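Local structure of isoflavone reductase (Medicago sativa, 2GAS) at residues A[87-90]-A[91-94]; A[192-195]-A[196-200]; A[220-223]-A[224-227]; A[242-245]-A[246-249]. The protein reduces 2'-hydroxyisoflavones such as 2'-hydroxyformononetin to isoflavanones at the expense of NADPH, a late step in the making of the alfalfa phytoalexin medicarpin. One frame throughout, in Å; residues are numbered along the deposited sequence.

Overall arrangement
The four contacts follow one another along the chain, each within a single unbroken stretch, so none encloses a loop and none nests in or crosses another. Contact 1 turns the loop after strand 79-82 into helix 92-102, beside the probable catalytic lysine. Contact 2 lies wholly within helix 191-202, its centre about 22 Å from that of contact 1, and this helix packs on helix 15-25. Contacts 3 and 4 each join a strand to the helix after it: 220-222 to 223-234, then 239-243 to 245-254. These two meet where Asn224 packs against Tyr242. Contacts 1 and 3 lie on opposite sides of the chain's centre, about 34 Å apart between contact centres.

Contact 1 (A[87-90]-A[91-94]); sequences LLIE and DQVK
Asp91 OD2 accepts a hydrogen bond of 2.6 Å from water 1, and the same water accepts one from Leu88 N at 2.8 Å, so a single solvent molecule ties the carboxylate back to the backbone three residues earlier. The side chain of Leu88 meets the carboxylate as well: its CB lies 3.7 Å from Asp91 OD2, and its outer methyl CD1 leans on the same oxygen. With CG anti to its own carbonyl carbon (chi1 -82°), Asp91 turns its carboxylate back over Leu88. The other oxygen serves a charge. Lys94 NZ forms a salt bridge of 2.9 Å to Asp91 OD1, meeting it from above the carboxylate plane, 50° out of it. With an alanine here, Lys94 would probably be left without this anionic mate, free to swing, and the bridging water would lose the carboxylate to which it donates. Beneath these groups the backbone winds through four-residue turns closed by i to i+3 bonds, with Asp91 N bonded to Leu88 O (3.1 Å) and Val93 N bonded to Glu90 O (3.3 Å). On the inner side, the extended Gln92 runs alongside Ile89, both pointing the same way, and the amide oxygen of Gln92 is taken by Ser111 N. Ile89 reaches to within about 4 Å of the side chain of Lys133, the probable proton acceptor. The stretch thus leads the loop after strand 79-82 into helix 92-102, with Ile89 and Gln92 packed on helix 126-143 and Gln92 also touching Cys82 of that strand.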
ATOM      1  N   LEU A  87       1.442  12.665   0.896  1.00 27.73           N
ATOM      2  CA  LEU A  87       2.654  13.044   0.180  1.00 28.50           C
ATOM      3  C   LEU A  87       2.537  12.783  -1.320  1.00 28.28           C
ATOM      4  O   LEU A  87       2.017  11.751  -1.740  1.00 28.57           O
ATOM      5  CB  LEU A  87       3.859  12.286   0.750  1.00 31.09           C
ATOM      6  CG  LEU A  87       4.135  12.489   2.245  1.00 33.45           C
ATOM      7  CD1 LEU A  87       5.283  11.589   2.683  1.00 34.01           C
ATOM      8  CD2 LEU A  87       4.459  13.956   2.520  1.00 34.53           C
ATOM      9  N   LEU A  88       3.015  13.731  -2.122  1.00 25.08           N
ATOM     10  CA  LEU A  88       2.981  13.600  -3.575  1.00 23.94           C
ATOM     11  C   LEU A  88       4.063  12.641  -4.047  1.00 23.15           C
ATOM     12  O   LEU A  88       5.191  12.674  -3.560  1.00 23.17           O
ATOM     13  CB  LEU A  88       3.208  14.955  -4.239  1.00 24.54           C
ATOM     14  CG  LEU A  88       2.134  16.017  -4.003  1.00 24.85           C
ATOM     15  CD1 LEU A  88       2.586  17.336  -4.607  1.00 26.26           C
ATOM     16  CD2 LEU A  88       0.826  15.556  -4.613  1.00 25.91           C
ATOM     17  N   ILE A  89       3.721  11.790  -5.005  1.00 21.81           N
ATOM     18  CA  ILE A  89       4.687  10.836  -5.525  1.00 22.29           C
ATOM     19  C   ILE A  89       5.937  11.553  -6.020  1.00 23.33           C
ATOM     20  O   ILE A  89       7.055  11.189  -5.661  1.00 21.44           O
ATOM     21  CB  ILE A  89       4.078  10.012  -6.680  1.00 21.89           C
ATOM     22  CG1 ILE A  89       2.950   9.131  -6.142  1.00 23.90           C
ATOM     23  CG2 ILE A  89       5.139   9.148  -7.337  1.00 23.07           C
ATOM     24  CD1 ILE A  89       3.377   8.180  -5.038  1.00 27.60           C
ATOM     25  N   GLU A  90       5.739  12.590  -6.824  1.00 24.77           N
ATOM     26  CA  GLU A  90       6.859  13.334  -7.383  1.00 26.34           C
ATOM     27  C   GLU A  90       7.783  13.988  -6.362  1.00 25.67           C
ATOM     28  O   GLU A  90       8.937  14.279  -6.675  1.00 26.62           O
ATOM     29  CB  GLU A  90       6.356  14.388  -8.375  1.00 29.66           C
ATOM     30  CG  GLU A  90       5.393  15.418  -7.799  1.00 35.59           C
ATOM     31  CD  GLU A  90       3.936  14.971  -7.811  1.00 39.74           C
ATOM     32  OE1 GLU A  90       3.060  15.844  -7.621  1.00 41.97           O
ATOM     33  OE2 GLU A  90       3.657  13.764  -8.007  1.00 38.06           O
ATOM     34  N   ASP A  91       7.294  14.226  -5.146  1.00 23.65           N
ATOM     35  CA  ASP A  91       8.133  14.842  -4.125  1.00 23.75           C
ATOM     36  C   ASP A  91       9.212  13.899  -3.590  1.00 22.28           C
ATOM     37  O   ASP A  91      10.100  14.315  -2.844  1.00 21.02           O
ATOM     38  CB  ASP A  91       7.284  15.381  -2.969  1.00 26.19           C
ATOM     39  CG  ASP A  91       6.699  16.754  -3.267  1.00 27.06           C
ATOM     40  OD1 ASP A  91       7.227  17.447  -4.165  1.00 28.09           O
ATOM     41  OD2 ASP A  91       5.723  17.150  -2.598  1.00 28.35           O
ATOM     42  N   GLN A  92       9.153  12.630  -3.973  1.00 20.27           N
ATOM     43  CA  GLN A  92      10.171  11.697  -3.512  1.00 19.92           C
ATOM     44  C   GLN A  92      11.519  12.048  -4.132  1.00 18.79           C
ATOM     45  O   GLN A  92      12.550  11.530  -3.718  1.00 19.76           O
ATOM     46  CB  GLN A  92       9.780  10.259  -3.849  1.00 18.75           C
ATOM     47  CG  GLN A  92       8.587   9.788  -3.034  1.00 19.33           C
ATOM     48  CD  GLN A  92       8.139   8.396  -3.403  1.00 19.47           C
ATOM     49  OE1 GLN A  92       8.493   7.420  -2.740  1.00 18.71           O
ATOM     50  NE2 GLN A  92       7.360   8.293  -4.472  1.00 17.62           N
ATOM     51  N   VAL A  93      11.503  12.929  -5.132  1.00 21.13           N
ATOM     52  CA  VAL A  93      12.744  13.374  -5.763  1.00 21.55           C
ATOM     53  C   VAL A  93      13.507  14.148  -4.698  1.00 19.73           C
ATOM     54  O   VAL A  93      14.727  14.040  -4.581  1.00 20.59           O
ATOM     55  CB  VAL A  93      12.468  14.315  -6.953  1.00 22.94           C
ATOM     56  CG1 VAL A  93      13.771  14.931  -7.446  1.00 27.42           C
ATOM     57  CG2 VAL A  93      11.794  13.543  -8.072  1.00 24.46           C
ATOM     58  N   LYS A  94      12.769  14.929  -3.919  1.00 20.04           N
ATOM     59  CA  LYS A  94      13.358  15.722  -2.851  1.00 20.45           C
ATOM     60  C   LYS A  94      13.867  14.799  -1.749  1.00 21.24           C
ATOM     61  O   LYS A  94      14.922  15.039  -1.163  1.00 19.95           O
ATOM     62  CB  LYS A  94      12.318  16.698  -2.296  1.00 22.63           C
ATOM     63  CG  LYS A  94      11.778  17.652  -3.353  1.00 23.07           C
ATOM     64  CD  LYS A  94      10.485  18.323  -2.913  1.00 25.56           C
ATOM     65  CE  LYS A  94       9.977  19.275  -3.990  1.00 28.41           C
ATOM     66  NZ  LYS A  94       8.662  19.882  -3.648  1.00 29.14           N
TER
HETATM   67  O   HOH W   1       4.088  16.025  -0.950  1.00 28.44           O

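Contact 2 (A[192-195]-A[196-200]); sequences ADVG and TFTIR
Thr196 N bonds to Ala192 O at 3.1 Å, the i to i+4 pattern of an alpha helix. The threonine hydroxyl faces back along the axis: water 2 stands 2.6 Å from Thr196 OG1 and donates to Asp193 OD2 at 2.7 Å, bridging two side chains three residues apart, while the other carboxylate oxygen of Asp193 is held by Thr297 N. Phe197 follows, its N bonded to Asp193 O at 2.9 Å. A chi1 of -77° keeps the ring beside the backbone N of its own residue, which brings CD1 to 3.1 Å from that same Asp193 O, lying oblique to the ring; the phenyl group also packs on Val294. All this belongs to helix 191-202 of an NADP-binding Rossmann-type protein, and Val194 comes within about 5 Å of the side chain of Ile14 in the probable cofactor-binding loop. Thr198 then doubles the bonding of one carbonyl. Its OG1 donates to Val194 O at 2.7 Å and its N to that oxygen at 2.9 Å, from opposite faces of the carbonyl plane; the hydroxyl comes in 37° out of that plane, and its short bond holds the side-chain rotation. The side chain also touches Ile18 and Phe113. Ile199 lies on Ile18, Ala21 and Ala25 of helix 15-25. Arg200 extends away from residues 192-195 to a salt bridge with Asp293.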
ATOM      1  N   ALA A 192      -3.231  -3.211   8.664  1.00 16.53           N
ATOM      2  CA  ALA A 192      -2.410  -3.618   9.798  1.00 16.47           C
ATOM      3  C   ALA A 192      -1.347  -4.622   9.358  1.00 15.51           C
ATOM      4  O   ALA A 192      -0.172  -4.504   9.723  1.00 16.05           O
ATOM      5  CB  ALA A 192      -3.293  -4.229  10.894  1.00 16.12           C
ATOM      6  N   ASP A 193      -1.758  -5.611   8.570  1.00 16.06           N
ATOM      7  CA  ASP A 193      -0.837  -6.633   8.096  1.00 14.96           C
ATOM      8  C   ASP A 193       0.208  -6.064   7.143  1.00 16.79           C
ATOM      9  O   ASP A 193       1.341  -6.538   7.109  1.00 15.71           O
ATOM     10  CB  ASP A 193      -1.606  -7.778   7.432  1.00 15.98           C
ATOM     11  CG  ASP A 193      -2.297  -8.681   8.445  1.00 18.29           C
ATOM     12  OD1 ASP A 193      -3.103  -9.534   8.019  1.00 18.71           O
ATOM     13  OD2 ASP A 193      -2.030  -8.544   9.665  1.00 19.70           O
ATOM     14  N   VAL A 194      -0.165  -5.058   6.356  1.00 14.45           N
ATOM     15  CA  VAL A 194       0.816  -4.453   5.470  1.00 15.34           C
ATOM     16  C   VAL A 194       1.897  -3.834   6.356  1.00 14.86           C
ATOM     17  O   VAL A 194       3.083  -3.872   6.023  1.00 14.52           O
ATOM     18  CB  VAL A 194       0.176  -3.389   4.563  1.00 16.16           C
ATOM     19  CG1 VAL A 194       1.256  -2.584   3.840  1.00 15.66           C
ATOM     20  CG2 VAL A 194      -0.714  -4.083   3.536  1.00 16.09           C
ATOM     21  N   GLY A 195       1.493  -3.278   7.494  1.00 14.71           N
ATOM     22  CA  GLY A 195       2.482  -2.705   8.392  1.00 14.01           C
ATOM     23  C   GLY A 195       3.442  -3.792   8.851  1.00 14.62           C
ATOM     24  O   GLY A 195       4.664  -3.642   8.819  1.00 12.95           O
ATOM     25  N   THR A 196       2.883  -4.917   9.271  1.00 14.79           N
ATOM     26  CA  THR A 196       3.703  -6.021   9.738  1.00 14.86           C
ATOM     27  C   THR A 196       4.688  -6.530   8.691  1.00 14.65           C
ATOM     28  O   THR A 196       5.873  -6.698   8.980  1.00 15.21           O
ATOM     29  CB  THR A 196       2.810  -7.160  10.230  1.00 14.99           C
ATOM     30  OG1 THR A 196       1.967  -6.660  11.278  1.00 15.99           O
ATOM     31  CG2 THR A 196       3.651  -8.314  10.766  1.00 17.44           C
ATOM     32  N   PHE A 197       4.209  -6.766   7.472  1.00 15.12           N
ATOM     33  CA  PHE A 197       5.081  -7.252   6.410  1.00 15.34           C
ATOM     34  C   PHE A 197       6.118  -6.224   5.971  1.00 14.55           C
ATOM     35  O   PHE A 197       7.224  -6.579   5.563  1.00 14.25           O
ATOM     36  CB  PHE A 197       4.252  -7.695   5.201  1.00 15.29           C
ATOM     37  CG  PHE A 197       3.592  -9.031   5.385  1.00 14.86           C
ATOM     38  CD1 PHE A 197       2.217  -9.129   5.556  1.00 16.70           C
ATOM     39  CD2 PHE A 197       4.358 -10.194   5.400  1.00 17.45           C
ATOM     40  CE1 PHE A 197       1.614 -10.365   5.739  1.00 16.85           C
ATOM     41  CE2 PHE A 197       3.765 -11.436   5.582  1.00 17.31           C
ATOM     42  CZ  PHE A 197       2.393 -11.522   5.752  1.00 17.51           C
ATOM     43  N   THR A 198       5.766  -4.946   6.043  1.00 15.41           N
ATOM     44  CA  THR A 198       6.707  -3.907   5.649  1.00 15.97           C
ATOM     45  C   THR A 198       7.899  -3.907   6.597  1.00 15.44           C
ATOM     46  O   THR A 198       9.048  -3.791   6.166  1.00 14.87           O
ATOM     47  CB  THR A 198       6.046  -2.515   5.664  1.00 14.94           C
ATOM     48  OG1 THR A 198       4.975  -2.491   4.715  1.00 15.25           O
ATOM     49  CG2 THR A 198       7.051  -1.433   5.299  1.00 15.55           C
ATOM     50  N   ILE A 199       7.628  -4.050   7.891  1.00 16.47           N
ATOM     51  CA  ILE A 199       8.700  -4.056   8.875  1.00 16.73           C
ATOM     52  C   ILE A 199       9.491  -5.362   8.791  1.00 18.11           C
ATOM     53  O   ILE A 199      10.706  -5.364   8.974  1.00 16.61           O
ATOM     54  CB  ILE A 199       8.144  -3.820  10.306  1.00 17.60           C
ATOM     55  CG1 ILE A 199       7.664  -2.368  10.450  1.00 20.76           C
ATOM     56  CG2 ILE A 199       9.234  -4.078  11.345  1.00 19.62           C
ATOM     57  CD1 ILE A 199       6.598  -1.950   9.484  1.00 29.34           C
ATOM     58  N   ARG A 200       8.815  -6.472   8.498  1.00 17.25           N
ATOM     59  CA  ARG A 200       9.521  -7.743   8.348  1.00 18.73           C
ATOM     60  C   ARG A 200      10.524  -7.583   7.210  1.00 17.23           C
ATOM     61  O   ARG A 200      11.670  -8.015   7.313  1.00 17.39           O
ATOM     62  CB  ARG A 200       8.545  -8.876   8.011  1.00 20.32           C
ATOM     63  CG  ARG A 200       7.863  -9.499   9.211  1.00 28.17           C
ATOM     64  CD  ARG A 200       8.863 -10.263  10.070  1.00 31.70           C
ATOM     65  NE  ARG A 200       8.699 -11.711   9.968  1.00 35.34           N
ATOM     66  CZ  ARG A 200       9.660 -12.539   9.573  1.00 35.82           C
ATOM     67  NH1 ARG A 200      10.851 -12.061   9.240  1.00 37.92           N
ATOM     68  NH2 ARG A 200       9.434 -13.843   9.516  1.00 36.03           N
TER
HETATM   69  O   HOH W   2      -0.313  -7.827  11.619  1.00 25.90           O

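Contact 3 (A[220-223]-A[224-227]); sequences YLTQ and NEVI
Glu225 lays its extended side chain across Thr222, with CG 3.2 Å from Thr222 OG1 and the carboxylate passing on over the threonine methyl, where OE2 lies 3.6 Å from CG2. At the end of this path Glu225 OE2 accepts a nearly straight hydrogen bond from Thr222 N at 2.8 Å, entering on the anti side of the carboxylate and 31° out of its plane. Lys185 forms a salt bridge with the same oxygen, so OE2 is gripped by a backbone N-H and a cation together, an environment that probably favours the charged form. The return bond runs from Glu225 N to Thr222 OG1, 3.0 Å long. It depends on the threonine rotamer: OG1 sits between its own backbone N and carbonyl carbon (chi1 66°), which swings the hydroxyl over the open first turn. Leu221, one residue earlier in the strand, turns toward the helix and rests its CB on Val226 CG2 at 3.9 Å, and its CD2 also lies against the glutamate carboxylate. On the other flank Gln223, bent at its second torsion, meets Ile227 CD1 through CG at 4.0 Å, while its amide NE2 donates to Leu163 O. Gln223 and Ile227 both lean on Ile178 of strand 175-179. The helix itself opens with Val226 N on Thr222 O at 2.9 Å. Reciprocal bonds between the N-cap residue and the residue three places on define a capping box, here at the start of helix 223-234, where the chain passes over from strand 220-222.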
ATOM      1  N   TYR A 220      -6.003 -14.801  -1.765  1.00 18.37           N
ATOM      2  CA  TYR A 220      -5.771 -14.739  -3.206  1.00 18.15           C
ATOM      3  C   TYR A 220      -7.086 -15.272  -3.759  1.00 18.02           C
ATOM      4  O   TYR A 220      -7.282 -16.484  -3.858  1.00 17.69           O
ATOM      5  CB  TYR A 220      -4.605 -15.656  -3.567  1.00 19.09           C
ATOM      6  CG  TYR A 220      -4.035 -15.434  -4.947  1.00 21.88           C
ATOM      7  CD1 TYR A 220      -3.507 -14.198  -5.310  1.00 23.70           C
ATOM      8  CD2 TYR A 220      -4.000 -16.471  -5.881  1.00 24.15           C
ATOM      9  CE1 TYR A 220      -2.955 -13.998  -6.572  1.00 24.30           C
ATOM     10  CE2 TYR A 220      -3.449 -16.280  -7.148  1.00 25.82           C
ATOM     11  CZ  TYR A 220      -2.929 -15.041  -7.483  1.00 26.04           C
ATOM     12  OH  TYR A 220      -2.375 -14.844  -8.728  1.00 30.58           O
ATOM     13  N   LEU A 221      -7.981 -14.356  -4.118  1.00 16.68           N
ATOM     14  CA  LEU A 221      -9.318 -14.734  -4.558  1.00 17.03           C
ATOM     15  C   LEU A 221      -9.846 -13.985  -5.767  1.00 17.27           C
ATOM     16  O   LEU A 221      -9.578 -12.799  -5.940  1.00 16.88           O
ATOM     17  CB  LEU A 221     -10.293 -14.493  -3.404  1.00 18.59           C
ATOM     18  CG  LEU A 221      -9.960 -15.110  -2.045  1.00 18.79           C
ATOM     19  CD1 LEU A 221     -10.716 -14.374  -0.946  1.00 20.60           C
ATOM     20  CD2 LEU A 221     -10.309 -16.587  -2.057  1.00 22.24           C
ATOM     21  N   THR A 222     -10.617 -14.682  -6.596  1.00 16.43           N
ATOM     22  CA  THR A 222     -11.232 -14.051  -7.760  1.00 16.66           C
ATOM     23  C   THR A 222     -12.450 -13.298  -7.228  1.00 15.90           C
ATOM     24  O   THR A 222     -12.894 -13.551  -6.107  1.00 17.32           O
ATOM     25  CB  THR A 222     -11.722 -15.095  -8.774  1.00 17.85           C
ATOM     26  OG1 THR A 222     -12.801 -15.845  -8.196  1.00 18.36           O
ATOM     27  CG2 THR A 222     -10.593 -16.045  -9.144  1.00 17.40           C
ATOM     28  N   GLN A 223     -13.003 -12.381  -8.015  1.00 15.44           N
ATOM     29  CA  GLN A 223     -14.168 -11.643  -7.540  1.00 16.14           C
ATOM     30  C   GLN A 223     -15.336 -12.599  -7.277  1.00 16.12           C
ATOM     31  O   GLN A 223     -16.121 -12.399  -6.348  1.00 17.72           O
ATOM     32  CB  GLN A 223     -14.575 -10.564  -8.548  1.00 16.88           C
ATOM     33  CG  GLN A 223     -15.720  -9.683  -8.063  1.00 20.72           C
ATOM     34  CD  GLN A 223     -15.332  -8.776  -6.904  1.00 23.78           C
ATOM     35  OE1 GLN A 223     -14.322  -8.995  -6.225  1.00 25.82           O
ATOM     36  NE2 GLN A 223     -16.148  -7.752  -6.667  1.00 26.53           N
ATOM     37  N   ASN A 224     -15.449 -13.646  -8.087  1.00 16.58           N
ATOM     38  CA  ASN A 224     -16.522 -14.623  -7.897  1.00 18.28           C
ATOM     39  C   ASN A 224     -16.329 -15.331  -6.560  1.00 17.75           C
ATOM     40  O   ASN A 224     -17.298 -15.628  -5.859  1.00 17.30           O
ATOM     41  CB  ASN A 224     -16.525 -15.652  -9.036  1.00 18.72           C
ATOM     42  CG  ASN A 224     -17.128 -15.105 -10.321  1.00 21.04           C
ATOM     43  OD1 ASN A 224     -16.924 -15.662 -11.406  1.00 23.25           O
ATOM     44  ND2 ASN A 224     -17.883 -14.023 -10.206  1.00 18.79           N
ATOM     45  N   GLU A 225     -15.075 -15.615  -6.212  1.00 17.57           N
ATOM     46  CA  GLU A 225     -14.771 -16.277  -4.945  1.00 17.58           C
ATOM     47  C   GLU A 225     -15.054 -15.342  -3.767  1.00 17.71           C
ATOM     48  O   GLU A 225     -15.538 -15.779  -2.726  1.00 17.99           O
ATOM     49  CB  GLU A 225     -13.314 -16.749  -4.937  1.00 17.10           C
ATOM     50  CG  GLU A 225     -13.084 -17.957  -5.839  1.00 19.33           C
ATOM     51  CD  GLU A 225     -11.619 -18.304  -6.030  1.00 22.83           C
ATOM     52  OE1 GLU A 225     -11.328 -19.465  -6.390  1.00 26.47           O
ATOM     53  OE2 GLU A 225     -10.758 -17.423  -5.835  1.00 17.64           O
ATOM     54  N   VAL A 226     -14.756 -14.056  -3.937  1.00 16.74           N
ATOM     55  CA  VAL A 226     -15.010 -13.064  -2.891  1.00 16.73           C
ATOM     56  C   VAL A 226     -16.519 -12.986  -2.632  1.00 16.57           C
ATOM     57  O   VAL A 226     -16.976 -13.036  -1.486  1.00 18.89           O
ATOM     58  CB  VAL A 226     -14.501 -11.655  -3.317  1.00 16.75           C
ATOM     59  CG1 VAL A 226     -15.062 -10.585  -2.390  1.00 18.85           C
ATOM     60  CG2 VAL A 226     -12.971 -11.620  -3.282  1.00 17.48           C
ATOM     61  N   ILE A 227     -17.287 -12.870  -3.709  1.00 17.01           N
ATOM     62  CA  ILE A 227     -18.741 -12.781  -3.612  1.00 17.10           C
ATOM     63  C   ILE A 227     -19.343 -14.033  -2.970  1.00 18.42           C
ATOM     64  O   ILE A 227     -20.241 -13.937  -2.132  1.00 16.96           O
ATOM     65  CB  ILE A 227     -19.361 -12.544  -5.011  1.00 16.37           C
ATOM     66  CG1 ILE A 227     -18.974 -11.150  -5.513  1.00 19.07           C
ATOM     67  CG2 ILE A 227     -20.879 -12.689  -4.954  1.00 16.82           C
ATOM     68  CD1 ILE A 227     -19.359 -10.882  -6.952  1.00 21.46           C
TER

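Contact 4 (A[242-245]-A[246-249]); sequences YVSE and EQVL
Val243 packs closely at the strand end, its CG1 3.6 Å from Gln247 CB and 4.0 Å from Val248 CG2, while Val248 turns inward to Leu179 of strand 175-179. Glu245 and Leu249 meet beside this core, with Glu245 CG 3.9 Å from Leu249 CD1 and both side chains touching His267 of helix 259-271. A capping box starts helix 245-254 straight after strand 239-243. At chi1 72° the serine hydroxyl folds in over the backbone of its own residue, where Ser244 OG accepts a weak bond from Gln247 N at 3.3 Å and donates to Gln247 OE1 at 2.6 Å. Ser244 N also reaches Gln247 OE1, at 3.2 Å, so the amide oxygen has two donors from one residue and the glutamine chain is drawn back over the cap. Replacing the serine by an alanine removes the hydroxyl: Gln247 N would probably lose its weak capping bond, and the amide oxygen would be left with the longer backbone bond from residue 244. The outer side, to which the exposed Gln247 and Glu246 belong, is looser: Glu246 curls back through its bent second torsion, and its OE1 comes no nearer to the serine than 3.5 Å from Ser244 CB.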
ATOM      1  N   TYR A 242     -22.630  -9.247 -14.847  1.00 16.53           N
ATOM      2  CA  TYR A 242     -21.248  -9.283 -15.328  1.00 17.62           C
ATOM      3  C   TYR A 242     -21.159  -8.359 -16.537  1.00 19.30           C
ATOM      4  O   TYR A 242     -21.976  -8.441 -17.455  1.00 19.19           O
ATOM      5  CB  TYR A 242     -20.829 -10.708 -15.720  1.00 17.56           C
ATOM      6  CG  TYR A 242     -20.858 -11.700 -14.579  1.00 17.38           C
ATOM      7  CD1 TYR A 242     -22.055 -12.290 -14.176  1.00 19.16           C
ATOM      8  CD2 TYR A 242     -19.692 -12.040 -13.890  1.00 19.96           C
ATOM      9  CE1 TYR A 242     -22.091 -13.195 -13.120  1.00 18.60           C
ATOM     10  CE2 TYR A 242     -19.720 -12.944 -12.826  1.00 20.24           C
ATOM     11  CZ  TYR A 242     -20.921 -13.519 -12.448  1.00 21.48           C
ATOM     12  OH  TYR A 242     -20.948 -14.420 -11.401  1.00 24.12           O
ATOM     13  N   VAL A 243     -20.167  -7.476 -16.525  1.00 18.49           N
ATOM     14  CA  VAL A 243     -19.988  -6.505 -17.598  1.00 20.22           C
ATOM     15  C   VAL A 243     -18.689  -6.752 -18.358  1.00 20.92           C
ATOM     16  O   VAL A 243     -17.629  -6.931 -17.759  1.00 19.61           O
ATOM     17  CB  VAL A 243     -19.987  -5.072 -17.027  1.00 20.93           C
ATOM     18  CG1 VAL A 243     -19.798  -4.066 -18.143  1.00 23.78           C
ATOM     19  CG2 VAL A 243     -21.299  -4.809 -16.295  1.00 24.27           C
ATOM     20  N   SER A 244     -18.786  -6.757 -19.686  1.00 22.19           N
ATOM     21  CA  SER A 244     -17.639  -7.003 -20.559  1.00 23.69           C
ATOM     22  C   SER A 244     -16.576  -5.917 -20.468  1.00 22.09           C
ATOM     23  O   SER A 244     -16.879  -4.757 -20.185  1.00 22.08           O
ATOM     24  CB  SER A 244     -18.105  -7.111 -22.012  1.00 24.62           C
ATOM     25  OG  SER A 244     -18.479  -5.836 -22.499  1.00 29.48           O
ATOM     26  N   GLU A 245     -15.328  -6.298 -20.723  1.00 21.92           N
ATOM     27  CA  GLU A 245     -14.227  -5.346 -20.676  1.00 22.38           C
ATOM     28  C   GLU A 245     -14.479  -4.166 -21.604  1.00 21.79           C
ATOM     29  O   GLU A 245     -14.229  -3.025 -21.237  1.00 20.88           O
ATOM     30  CB  GLU A 245     -12.907  -6.009 -21.068  1.00 22.99           C
ATOM     31  CG  GLU A 245     -11.734  -5.040 -20.992  1.00 24.61           C
ATOM     32  CD  GLU A 245     -10.403  -5.676 -21.327  1.00 27.52           C
ATOM     33  OE1 GLU A 245      -9.365  -5.016 -21.108  1.00 26.98           O
ATOM     34  OE2 GLU A 245     -10.383  -6.826 -21.812  1.00 29.17           O
ATOM     35  N   GLU A 246     -14.968  -4.440 -22.812  1.00 22.61           N
ATOM     36  CA  GLU A 246     -15.233  -3.367 -23.764  1.00 25.86           C
ATOM     37  C   GLU A 246     -16.168  -2.327 -23.167  1.00 25.01           C
ATOM     38  O   GLU A 246     -15.973  -1.127 -23.349  1.00 25.09           O
ATOM     39  CB  GLU A 246     -15.861  -3.910 -25.050  1.00 28.23           C
ATOM     40  CG  GLU A 246     -14.997  -4.866 -25.848  1.00 32.84           C
ATOM     41  CD  GLU A 246     -14.805  -6.200 -25.161  1.00 36.49           C
ATOM     42  OE1 GLU A 246     -15.796  -6.746 -24.626  1.00 37.20           O
ATOM     43  OE2 GLU A 246     -13.665  -6.714 -25.167  1.00 39.83           O
ATOM     44  N   GLN A 247     -17.194  -2.793 -22.460  1.00 24.81           N
ATOM     45  CA  GLN A 247     -18.156  -1.888 -21.849  1.00 25.83           C
ATOM     46  C   GLN A 247     -17.517  -1.125 -20.687  1.00 25.81           C
ATOM     47  O   GLN A 247     -17.808   0.050 -20.465  1.00 27.39           O
ATOM     48  CB  GLN A 247     -19.394  -2.682 -21.401  1.00 27.92           C
ATOM     49  CG  GLN A 247     -20.190  -3.265 -22.592  1.00 30.48           C
ATOM     50  CD  GLN A 247     -21.243  -4.298 -22.198  1.00 31.91           C
ATOM     51  OE1 GLN A 247     -20.924  -5.349 -21.637  1.00 26.48           O
ATOM     52  NE2 GLN A 247     -22.506  -4.006 -22.509  1.00 33.50           N
ATOM     53  N   VAL A 248     -16.624  -1.786 -19.958  1.00 24.55           N
ATOM     54  CA  VAL A 248     -15.942  -1.136 -18.845  1.00 24.28           C
ATOM     55  C   VAL A 248     -15.039  -0.018 -19.363  1.00 23.64           C
ATOM     56  O   VAL A 248     -15.034   1.087 -18.823  1.00 24.14           O
ATOM     57  CB  VAL A 248     -15.084  -2.144 -18.052  1.00 24.07           C
ATOM     58  CG1 VAL A 248     -14.201  -1.408 -17.047  1.00 25.50           C
ATOM     59  CG2 VAL A 248     -15.988  -3.141 -17.336  1.00 25.29           C
ATOM     60  N   LEU A 249     -14.278  -0.306 -20.413  1.00 23.91           N
ATOM     61  CA  LEU A 249     -13.375   0.681 -20.995  1.00 24.45           C
ATOM     62  C   LEU A 249     -14.124   1.911 -21.500  1.00 26.09           C
ATOM     63  O   LEU A 249     -13.656   3.042 -21.346  1.00 24.97           O
ATOM     64  CB  LEU A 249     -12.566   0.049 -22.134  1.00 23.76           C
ATOM     65  CG  LEU A 249     -11.616  -1.085 -21.724  1.00 23.43           C
ATOM     66  CD1 LEU A 249     -10.984  -1.704 -22.963  1.00 25.89           C
ATOM     67  CD2 LEU A 249     -10.537  -0.541 -20.799  1.00 24.84           C
TER